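Local structure of D-alanine--D-alanine ligase (Coxiella burnetii, 3TQT) at residues 294-297 against 298-302. The protein joins two D-alanine molecules into D-alanyl-D-alanine at the expense of ATP, a step of peptidoglycan synthesis in building the bacterial cell wall. Numbering follows the deposited sequence.
Sequences VHCS and GMARV
Ser297, Gly298 and Met299 form a classic gamma turn, in which Met299 N donates to Ser297 O across 2.8 Å while Gly298 at the apex has phi 77° and psi -76°. The hydrogen bond is bent, with an N-H...O angle of 134°, and the donor approaches nearly broadside to the Ser297 carbonyl, tilted away from its plane, as the seven-membered hydrogen-bonded ring requires. The positive phi at the apex suits glycine.

Inside the bend, Cys296 and Ala300 direct their CB atoms toward each other's segments, and Cys296 SG lies 4.0 Å from Ala300 CB in an apolar contact. With SG anti to the Cys296 backbone N, the thiol turns toward Ala300, where it also comes within 3.6 Å of Met299 O; this approach is read as packing. Phe291 of helix 277-293 touches both Cys296 and Ala300, so the pair sits against the helix that precedes the turn. The CB atoms of Ser297 and Met299 point away from the opposite segment: Ser297 packs on Asn237, whose OD1 accepts from Gly298 N, and Met299 meets Phe323 and Tyr329.

Two turns lie between helix and strand. His295, with positive phi, is the C-prime residue of a Schellman motif ending helix 277-293, and the gamma turn then leads into strand 298-306 of the antiparallel sheet in the ATP-grasp region. Farther along that strand, Arg301 NE forms a salt bridge with Asp303 OD1, and the backbone O of Arg301 accepts from Asn318 ND2; both partners are predicted magnesium ligands. The bent hydrogen bond, the small, buried Cys296-Ala300 contact and the Gly298 N bond to Asn237 together imply a compact junction, part polar and part apolar, between the helix and a strand leading to the probable metal site.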
loop_
_atom_site.group_PDB
_atom_site.type_symbol
_atom_site.label_atom_id
_atom_site.label_comp_id
_atom_site.label_asym_id
_atom_site.label_seq_id
_atom_site.Cartn_x
_atom_site.Cartn_y
_atom_site.Cartn_z
ATOM N N VAL A 294 -9.972 3.859 -7.304
ATOM C CA VAL A 294 -8.751 3.434 -6.641
ATOM C C VAL A 294 -8.751 3.863 -5.176
ATOM O O VAL A 294 -7.724 3.795 -4.510
ATOM C CB VAL A 294 -7.501 3.999 -7.343
ATOM C CG1 VAL A 294 -7.435 3.471 -8.785
ATOM C CG2 VAL A 294 -7.524 5.511 -7.322
ATOM N N HIS A 295 -9.906 4.325 -4.703
ATOM C CA HIS A 295 -10.089 4.680 -3.291
ATOM C C HIS A 295 -9.083 5.704 -2.821
ATOM O O HIS A 295 -8.524 5.605 -1.723
ATOM C CB HIS A 295 -10.052 3.422 -2.433
ATOM C CG HIS A 295 -10.990 2.371 -2.919
ATOM N ND1 HIS A 295 -10.582 1.101 -3.262
ATOM C CD2 HIS A 295 -12.320 2.419 -3.170
ATOM C CE1 HIS A 295 -11.622 0.406 -3.680
ATOM N NE2 HIS A 295 -12.687 1.189 -3.644
ATOM N N CYS A 296 -8.867 6.697 -3.677
ATOM C CA CYS A 296 -7.958 7.781 -3.372
ATOM C C CYS A 296 -8.570 8.722 -2.332
ATOM O O CYS A 296 -9.782 8.701 -2.069
ATOM C CB CYS A 296 -7.617 8.557 -4.642
ATOM S SG CYS A 296 -6.077 9.423 -4.502
ATOM N N SER A 297 -7.708 9.526 -1.730
ATOM C CA SER A 297 -8.122 10.506 -0.746
ATOM C C SER A 297 -7.335 11.755 -0.988
ATOM O O SER A 297 -6.184 11.692 -1.439
ATOM C CB SER A 297 -7.813 10.009 0.670
ATOM O OG SER A 297 -8.721 9.010 1.050
ATOM N N GLY A 298 -7.960 12.888 -0.689
ATOM C CA GLY A 298 -7.301 14.181 -0.732
ATOM C C GLY A 298 -7.134 14.711 -2.141
ATOM O O GLY A 298 -7.869 15.594 -2.579
ATOM N N MET A 299 -6.169 14.154 -2.864
ATOM C CA MET A 299 -5.846 14.671 -4.194
ATOM C C MET A 299 -5.272 13.624 -5.133
ATOM O O MET A 299 -4.631 12.661 -4.709
ATOM C CB MET A 299 -4.831 15.800 -4.061
ATOM C CG MET A 299 -3.593 15.387 -3.270
ATOM S SD MET A 299 -2.244 16.575 -3.393
ATOM C CE MET A 299 -2.290 16.897 -5.138
ATOM N N ALA A 300 -5.494 13.840 -6.424
ATOM C CA ALA A 300 -4.805 13.079 -7.448
ATOM C C ALA A 300 -4.775 13.920 -8.707
ATOM O O ALA A 300 -5.716 14.655 -8.994
ATOM C CB ALA A 300 -5.528 11.779 -7.726
ATOM N N ARG A 301 -3.702 13.799 -9.471
ATOM C CA ARG A 301 -3.753 14.266 -10.834
ATOM C C ARG A 301 -3.962 13.061 -11.736
ATOM O O ARG A 301 -3.141 12.141 -11.746
ATOM C CB ARG A 301 -2.473 14.990 -11.224
ATOM C CG ARG A 301 -2.660 15.866 -12.440
ATOM C CD ARG A 301 -1.333 16.419 -12.905
ATOM N NE ARG A 301 -0.510 15.353 -13.463
ATOM C CZ ARG A 301 0.767 15.161 -13.166
ATOM N NH1 ARG A 301 1.376 15.966 -12.304
ATOM N NH2 ARG A 301 1.435 14.166 -13.739
ATOM N N VAL A 302 -5.068 13.062 -12.477
ATOM C CA VAL A 302 -5.351 11.990 -13.426
ATOM C C VAL A 302 -4.895 12.420 -14.801
ATOM O O VAL A 302 -5.313 13.477 -15.300
ATOM C CB VAL A 302 -6.849 11.673 -13.497
ATOM C CG1 VAL A 302 -7.076 10.441 -14.368
ATOM C CG2 VAL A 302 -7.414 11.463 -12.100
#